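Local structure of methyl-accepting chemotaxis protein (Vibrio cholerae, 6CEQ) at residues L9-K14 with G102-L107; E71-T76 with C90-D95. The protein senses oxygen through haem-binding PAS domains, of which this is the second, and probably relays the signal as a chemotaxis receptor. One frame throughout, in Å; residues are numbered along the deposited sequence.

In the fold
From the N terminus, strand 8-12 enters the antiparallel sheet of the PAS domain and pairs with strand 100-109, near the end of the chain; contact 1 (9-14 with 102-107) thus closes a loop of 87 residues that holds the helices. Contact 2 (71-76 with 90-95) is nested inside it and closes the base of the hairpin formed by strands 75-81 and 84-94. The two meet between strands 84-94 and 100-109, where I91 N lies 2.9 Å from A104 O and the C90 SG packs on P103 CB at 3.6 Å. The centres of the two contacts are about 9 Å apart, and both border the same haem.

Contact 1: residues L9-K14 with G102-L107; sequences LMMADK and GPALQL. Unlike the reference sequence in segment 102-107: L107 (reference Trp). With HEM (protoporphyrin IX containing Fe), chain D.
M10 and L105 lie side by side on the haem-facing side of an antiparallel PAS-domain sheet, M10 CE resting 3.8 Å from L105 CD1. M10 runs out from the strand with chi1 at -178°, and a bend at chi3 (40°) turns the CE methyl to 3.3 Å from the haem CHC. L105 sends CD1 against pyrrole ring B, 3.5 Å from C1B, and the same CD1 lies 3.2 Å from the O of the water bound to the iron. Beside them A12 CB touches both the vinyl carbon CBB and P103 CG, which meets the haem methyl CMB at 3.6 Å. These residues wall one part of the haem pocket. On the reverse face L9 crosses Q106 obliquely, its CD2 packing on Q106 CB, and M11 CG leans on A104 CB.

Backbone bonds hold the register: M10 and L105 form a hydrogen-bonded pair (M10 N to L105 O 2.9 Å, L105 N to M10 O 2.8 Å), flanked by the non-hydrogen-bonded pairs L9-Q106 and M11-A104. At the polar edge D13 turns away and its OD1 accepts from I17 N, while the last cross-strand bond runs from A12 N to P103 O, 3.0 Å long and nearly straight at 170°.

Contact 2: residues E71-T76 with C90-D95; sequences ERLPFT and CIAMRD. With HEM (protoporphyrin IX containing Fe), chain D.
F75 and C90 form an antiparallel hydrogen-bonded pair, in which F75 N donates to C90 O at 2.9 Å and C90 N donates to F75 O at 2.8 Å, both N-H...O angles being within 16° of straight. Just before the pair, P74 follows a cis peptide bond, and its CA lies 3.2 Å from C90 O, a CA-H...O contact that adds to the bond from F75 N at the same oxygen.

The side chains of the pair leave on the haem side of the sheet and touch near their roots, CB to CB at 4.2 Å. Beyond that they diverge. With CG anti to the backbone N (chi1 178°), F75 carries its ring away from C90 toward a haem propionate: CE2 comes within 3.8 Å of HEM CAA, which approaches the ring obliquely, while the carboxylate oxygen O1A lies at the ring edge, in its plane. F75 is thus part of the haem pocket at its propionate end.

L73 supplies two of the four apolar pairs, one from each methyl. CD2 reaches C90 SG at 4.1 Å, and CD1 lies alongside the backbone at A92 N and meets A92 CB at 4.0 Å. P74 CB touches I91 CG2 at 4.1 Å.

The contact closes the base of the hairpin of strands 75-81 and 84-94. Helix 60-68 packs from one side, its I66 touching both L73 and F75, while on its other edge strand 84-94 pairs with strand 100-109, whose L105 packs on C90.

Contact 1: residues L9-K14 with G102-L107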
loop_
_atom_site.group_PDB
_atom_site.type_symbol
_atom_site.label_atom_id
_atom_site.label_comp_id
_atom_site.label_asym_id
_atom_site.label_seq_id
_atom_site.Cartn_x
_atom_site.Cartn_y
_atom_site.Cartn_z
ATOM N N LEU A 9 6.103 3.621 -2.545
ATOM C CA LEU A 9 5.705 3.877 -1.165
ATOM C C LEU A 9 4.279 4.406 -1.092
ATOM O O LEU A 9 3.859 5.221 -1.923
ATOM C CB LEU A 9 6.627 4.899 -0.485
ATOM C CG LEU A 9 8.115 4.606 -0.320
ATOM C CD1 LEU A 9 8.766 5.782 0.388
ATOM C CD2 LEU A 9 8.356 3.308 0.449
ATOM N N MET A 10 3.558 3.974 -0.062
ATOM C CA MET A 10 2.194 4.423 0.191
ATOM C C MET A 10 2.023 4.536 1.699
ATOM O O MET A 10 2.455 3.639 2.421
ATOM C CB MET A 10 1.203 3.422 -0.416
ATOM C CG MET A 10 -0.246 3.750 -0.302
ATOM S SD MET A 10 -1.128 2.685 -1.464
ATOM C CE MET A 10 -0.300 1.132 -1.321
ATOM N N MET A 11 1.408 5.624 2.181
ATOM C CA MET A 11 1.233 5.857 3.617
ATOM C C MET A 11 -0.245 6.001 3.981
ATOM O O MET A 11 -1.028 6.573 3.218
ATOM C CB MET A 11 1.991 7.120 4.060
ATOM C CG MET A 11 3.499 7.069 3.829
ATOM S SD MET A 11 4.217 8.701 3.563
ATOM C CE MET A 11 3.315 9.699 4.741
ATOM N N ALA A 12 -0.624 5.499 5.160
ATOM C CA ALA A 12 -1.988 5.646 5.665
ATOM C C ALA A 12 -1.956 6.073 7.129
ATOM O O ALA A 12 -0.947 5.919 7.816
ATOM C CB ALA A 12 -2.789 4.344 5.513
ATOM N N ASP A 13 -3.075 6.614 7.615
ATOM C CA ASP A 13 -3.158 6.926 9.035
ATOM C C ASP A 13 -3.669 5.715 9.815
ATOM O O ASP A 13 -3.922 4.644 9.255
ATOM C CB ASP A 13 -4.011 8.174 9.295
ATOM C CG ASP A 13 -5.474 8.022 8.871
ATOM O OD1 ASP A 13 -5.957 6.889 8.649
ATOM O OD2 ASP A 13 -6.159 9.069 8.778
ATOM N N LYS A 14 -3.782 5.882 11.141
ATOM C CA LYS A 14 -4.195 4.783 12.014
ATOM C C LYS A 14 -5.589 4.267 11.679
ATOM O O LYS A 14 -5.864 3.076 11.858
ATOM C CB LYS A 14 -4.145 5.233 13.475
ATOM C CG LYS A 14 -2.780 5.098 14.089
ATOM C CD LYS A 14 -2.844 5.138 15.610
ATOM C CE LYS A 14 -3.459 6.439 16.091
ATOM N NZ LYS A 14 -3.531 6.497 17.577
ATOM N N GLY A 102 0.648 5.685 11.862
ATOM C CA GLY A 102 0.032 4.887 10.836
ATOM C C GLY A 102 1.070 4.125 10.047
ATOM O O GLY A 102 2.272 4.318 10.219
ATOM N N PRO A 103 0.621 3.235 9.168
ATOM C CA PRO A 103 1.555 2.375 8.439
ATOM C C PRO A 103 2.118 3.051 7.198
ATOM O O PRO A 103 1.457 3.857 6.540
ATOM C CB PRO A 103 0.679 1.182 8.042
ATOM C CG PRO A 103 -0.683 1.808 7.844
ATOM C CD PRO A 103 -0.785 2.911 8.869
ATOM N N ALA A 104 3.365 2.708 6.893
ATOM C CA ALA A 104 3.981 2.999 5.604
ATOM C C ALA A 104 4.258 1.680 4.898
ATOM O O ALA A 104 4.765 0.739 5.512
ATOM C CB ALA A 104 5.272 3.801 5.767
ATOM N N LEU A 105 3.910 1.614 3.621
ATOM C CA LEU A 105 4.039 0.413 2.813
ATOM C C LEU A 105 5.080 0.646 1.734
ATOM O O LEU A 105 5.030 1.666 1.035
ATOM C CB LEU A 105 2.727 0.064 2.119
ATOM C CG LEU A 105 1.593 -0.808 2.626
ATOM C CD1 LEU A 105 0.868 -1.301 1.401
ATOM C CD2 LEU A 105 2.061 -1.979 3.479
ATOM N N GLN A 106 6.004 -0.289 1.585
ATOM C CA GLN A 106 6.882 -0.332 0.419
ATOM C C GLN A 106 6.555 -1.585 -0.382
ATOM O O GLN A 106 6.466 -2.678 0.184
ATOM C CB GLN A 106 8.359 -0.328 0.812
ATOM C CG GLN A 106 9.284 -0.308 -0.398
ATOM C CD GLN A 106 10.688 0.159 -0.071
ATOM O OE1 GLN A 106 10.978 0.555 1.056
ATOM N NE2 GLN A 106 11.572 0.114 -1.067
ATOM N N LEU A 107 6.385 -1.431 -1.691
ATOM C CA LEU A 107 6.060 -2.544 -2.572
ATOM C C LEU A 107 7.195 -2.738 -3.563
ATOM O O LEU A 107 7.593 -1.783 -4.245
ATOM C CB LEU A 107 4.753 -2.294 -3.328
ATOM C CG LEU A 107 3.463 -2.149 -2.513
ATOM C CD1 LEU A 107 2.306 -1.867 -3.439
ATOM C CD2 LEU A 107 3.164 -3.396 -1.684
HETATM C CHA HEM D . -2.232 -6.782 1.001
HETATM C CHB HEM D . -1.969 -2.946 3.946
HETATM C CHC HEM D . -3.016 -0.151 0.077
HETATM C CHD HEM D . -4.973 -4.085 -1.967
HETATM C C1A HEM D . -1.935 -5.963 2.068
HETATM C C2A HEM D . -1.186 -6.348 3.197
HETATM C C3A HEM D . -1.106 -5.277 4.031
HETATM C C4A HEM D . -1.812 -4.217 3.429
HETATM C CMA HEM D . -0.396 -5.235 5.359
HETATM C CAA HEM D . -0.577 -7.706 3.436
HETATM C CBA HEM D . -1.670 -8.684 3.873
HETATM C CGA HEM D . -1.096 -10.075 3.953
HETATM O O1A HEM D . -0.159 -10.409 3.194
HETATM O O2A HEM D . -1.557 -10.895 4.776
HETATM C C1B HEM D . -2.162 -1.848 3.095
HETATM C C2B HEM D . -1.916 -0.509 3.502
HETATM C C3B HEM D . -2.200 0.295 2.438
HETATM C C4B HEM D . -2.635 -0.606 1.345
HETATM C CMB HEM D . -1.432 -0.062 4.857
HETATM C CAB HEM D . -2.096 1.764 2.385
HETATM C CBB HEM D . -1.036 2.375 2.905
HETATM C C1C HEM D . -3.674 -0.968 -0.836
HETATM C C2C HEM D . -4.221 -0.571 -2.066
HETATM C C3C HEM D . -4.782 -1.698 -2.652
HETATM C C4C HEM D . -4.568 -2.787 -1.762
HETATM C CMC HEM D . -4.204 0.821 -2.643
HETATM C CAC HEM D . -5.469 -1.754 -3.954
HETATM C CBC HEM D . -4.994 -1.068 -4.988
HETATM C C1D HEM D . -4.303 -5.143 -1.348
HETATM C C2D HEM D . -4.382 -6.521 -1.847
HETATM C C3D HEM D . -3.622 -7.267 -1.024
HETATM C C4D HEM D . -3.073 -6.348 -0.020
HETATM C CMD HEM D . -5.163 -7.004 -3.043
HETATM C CAD HEM D . -3.383 -8.751 -1.116
HETATM C CBD HEM D . -4.715 -9.492 -0.999
HETATM C CGD HEM D . -5.387 -9.120 0.298
HETATM O O1D HEM D . -6.467 -8.489 0.284
HETATM O O2D HEM D . -4.865 -9.443 1.388
HETATM N NA HEM D . -2.310 -4.653 2.230
HETATM N NB HEM D . -2.581 -1.862 1.821
HETATM N NC HEM D . -3.894 -2.307 -0.673
HETATM N ND HEM D . -3.514 -5.104 -0.264
HETATM FE FE HEM D . -3.080 -3.597 0.745
HETATM O O HOH W 1 -0.855 -3.244 -0.456
#

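Contact 2: residues E71-T76 with C90-D95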
loop_
_atom_site.group_PDB
_atom_site.type_symbol
_atom_site.label_atom_id
_atom_site.label_comp_id
_atom_site.label_asym_id
_atom_site.label_seq_id
_atom_site.Cartn_x
_atom_site.Cartn_y
_atom_site.Cartn_z
ATOM N N GLU A 71 3.343 -2.797 17.478
ATOM C CA GLU A 71 4.357 -3.566 18.188
ATOM C C GLU A 71 4.787 -4.770 17.360
ATOM O O GLU A 71 5.951 -5.189 17.413
ATOM C CB GLU A 71 3.832 -4.001 19.557
ATOM N N ARG A 72 3.854 -5.350 16.601
ATOM C CA ARG A 72 4.145 -6.492 15.743
ATOM C C ARG A 72 4.643 -6.087 14.361
ATOM O O ARG A 72 4.919 -6.964 13.535
ATOM C CB ARG A 72 2.918 -7.400 15.604
ATOM C CG ARG A 72 2.385 -7.891 16.945
ATOM C CD ARG A 72 1.358 -9.010 16.796
ATOM N NE ARG A 72 0.137 -8.649 16.079
ATOM C CZ ARG A 72 -1.057 -8.561 16.657
ATOM N NH1 ARG A 72 -1.180 -8.795 17.957
ATOM N NH2 ARG A 72 -2.129 -8.244 15.942
ATOM N N LEU A 73 4.793 -4.798 14.104
ATOM C CA LEU A 73 5.431 -4.350 12.877
ATOM C C LEU A 73 6.934 -4.293 13.119
ATOM O O LEU A 73 7.376 -4.181 14.270
ATOM C CB LEU A 73 4.915 -2.969 12.444
ATOM C CG LEU A 73 3.432 -2.811 12.093
ATOM C CD1 LEU A 73 3.046 -1.380 11.695
ATOM C CD2 LEU A 73 3.124 -3.752 10.941
ATOM N N PRO A 74 7.760 -4.418 12.074
ATOM C CA PRO A 74 7.446 -4.541 10.643
ATOM C C PRO A 74 6.809 -5.867 10.214
ATOM O O PRO A 74 7.017 -6.922 10.828
ATOM C CB PRO A 74 8.814 -4.357 9.970
ATOM C CG PRO A 74 9.793 -4.809 10.984
ATOM C CD PRO A 74 9.214 -4.434 12.326
ATOM N N PHE A 75 5.999 -5.784 9.161
ATOM C CA PHE A 75 5.304 -6.920 8.572
ATOM C C PHE A 75 5.745 -7.072 7.124
ATOM O O PHE A 75 5.843 -6.081 6.399
ATOM C CB PHE A 75 3.775 -6.724 8.655
ATOM C CG PHE A 75 2.979 -7.829 8.022
ATOM C CD1 PHE A 75 2.545 -8.906 8.777
ATOM C CD2 PHE A 75 2.662 -7.789 6.672
ATOM C CE1 PHE A 75 1.813 -9.920 8.198
ATOM C CE2 PHE A 75 1.922 -8.803 6.084
ATOM C CZ PHE A 75 1.498 -9.865 6.846
ATOM N N THR A 76 6.017 -8.309 6.694
ATOM C CA THR A 76 6.399 -8.565 5.311
ATOM C C THR A 76 5.572 -9.700 4.737
ATOM O O THR A 76 5.187 -10.632 5.450
ATOM C CB THR A 76 7.879 -8.923 5.160
ATOM O OG1 THR A 76 8.134 -10.193 5.779
ATOM C CG2 THR A 76 8.753 -7.859 5.806
ATOM N N CYS A 90 5.574 -3.475 5.477
ATOM C CA CYS A 90 4.776 -2.512 6.225
ATOM C C CYS A 90 5.529 -2.140 7.497
ATOM O O CYS A 90 5.875 -3.019 8.293
ATOM C CB CYS A 90 3.407 -3.104 6.567
ATOM S SG CYS A 90 2.274 -1.938 7.335
ATOM N N ILE A 91 5.785 -0.847 7.684
ATOM C CA ILE A 91 6.527 -0.353 8.838
ATOM C C ILE A 91 5.686 0.697 9.554
ATOM O O ILE A 91 4.781 1.307 8.978
ATOM C CB ILE A 91 7.902 0.232 8.447
ATOM C CG1 ILE A 91 7.732 1.412 7.489
ATOM C CG2 ILE A 91 8.773 -0.834 7.812
ATOM C CD1 ILE A 91 7.905 2.775 8.143
ATOM N N ALA A 92 6.002 0.907 10.832
ATOM C CA ALA A 92 5.288 1.884 11.637
ATOM C C ALA A 92 5.881 3.269 11.420
ATOM O O ALA A 92 7.093 3.461 11.551
ATOM C CB ALA A 92 5.358 1.508 13.125
ATOM N N MET A 93 5.026 4.233 11.087
ATOM C CA MET A 93 5.432 5.631 11.060
ATOM C C MET A 93 5.182 6.241 12.427
ATOM O O MET A 93 4.169 5.951 13.065
ATOM C CB MET A 93 4.660 6.420 10.008
ATOM C CG MET A 93 4.864 5.950 8.605
ATOM S SD MET A 93 4.105 7.117 7.468
ATOM C CE MET A 93 2.450 7.242 8.153
ATOM N N ARG A 94 6.106 7.078 12.883
ATOM C CA ARG A 94 5.957 7.702 14.190
ATOM C C ARG A 94 6.178 9.205 14.100
ATOM O O ARG A 94 6.894 9.688 13.222
ATOM C CB ARG A 94 6.923 7.080 15.198
ATOM C CG ARG A 94 6.717 5.588 15.324
ATOM C CD ARG A 94 7.607 4.968 16.353
ATOM N NE ARG A 94 7.271 3.560 16.533
ATOM C CZ ARG A 94 6.299 3.113 17.321
ATOM N NH1 ARG A 94 5.554 3.962 18.023
ATOM N NH2 ARG A 94 6.072 1.811 17.406
ATOM N N ASP A 95 5.551 9.948 15.014
ATOM C CA ASP A 95 5.783 11.385 15.053
ATOM C C ASP A 95 7.070 11.683 15.817
ATOM O O ASP A 95 7.779 10.780 16.266
ATOM C CB ASP A 95 4.576 12.124 15.639
ATOM C CG ASP A 95 4.306 11.793 17.107
ATOM O OD1 ASP A 95 5.172 11.220 17.800
ATOM O OD2 ASP A 95 3.199 12.139 17.573
HETATM C CHA HEM D . -2.232 -6.782 1.001
HETATM C CHB HEM D . -1.969 -2.946 3.946
HETATM C CHC HEM D . -3.016 -0.151 0.077
HETATM C CHD HEM D . -4.973 -4.085 -1.967
HETATM C C1A HEM D . -1.935 -5.963 2.068
HETATM C C2A HEM D . -1.186 -6.348 3.197
HETATM C C3A HEM D . -1.106 -5.277 4.031
HETATM C C4A HEM D . -1.812 -4.217 3.429
HETATM C CMA HEM D . -0.396 -5.235 5.359
HETATM C CAA HEM D . -0.577 -7.706 3.436
HETATM C CBA HEM D . -1.670 -8.684 3.873
HETATM C CGA HEM D . -1.096 -10.075 3.953
HETATM O O1A HEM D . -0.159 -10.409 3.194
HETATM O O2A HEM D . -1.557 -10.895 4.776
HETATM C C1B HEM D . -2.162 -1.848 3.095
HETATM C C2B HEM D . -1.916 -0.509 3.502
HETATM C C3B HEM D . -2.200 0.295 2.438
HETATM C C4B HEM D . -2.635 -0.606 1.345
HETATM C CMB HEM D . -1.432 -0.062 4.857
HETATM C CAB HEM D . -2.096 1.764 2.385
HETATM C CBB HEM D . -1.036 2.375 2.905
HETATM C C1C HEM D . -3.674 -0.968 -0.836
HETATM C C2C HEM D . -4.221 -0.571 -2.066
HETATM C C3C HEM D . -4.782 -1.698 -2.652
HETATM C C4C HEM D . -4.568 -2.787 -1.762
HETATM C CMC HEM D . -4.204 0.821 -2.643
HETATM C CAC HEM D . -5.469 -1.754 -3.954
HETATM C CBC HEM D . -4.994 -1.068 -4.988
HETATM C C1D HEM D . -4.303 -5.143 -1.348
HETATM C C2D HEM D . -4.382 -6.521 -1.847
HETATM C C3D HEM D . -3.622 -7.267 -1.024
HETATM C C4D HEM D . -3.073 -6.348 -0.020
HETATM C CMD HEM D . -5.163 -7.004 -3.043
HETATM C CAD HEM D . -3.383 -8.751 -1.116
HETATM C CBD HEM D . -4.715 -9.492 -0.999
HETATM C CGD HEM D . -5.387 -9.120 0.298
HETATM O O1D HEM D . -6.467 -8.489 0.284
HETATM O O2D HEM D . -4.865 -9.443 1.388
HETATM N NA HEM D . -2.310 -4.653 2.230
HETATM N NB HEM D . -2.581 -1.862 1.821
HETATM N NC HEM D . -3.894 -2.307 -0.673
HETATM N ND HEM D . -3.514 -5.104 -0.264
HETATM FE FE HEM D . -3.080 -3.597 0.745
HETATM O O HOH W 1 -0.855 -3.244 -0.456
#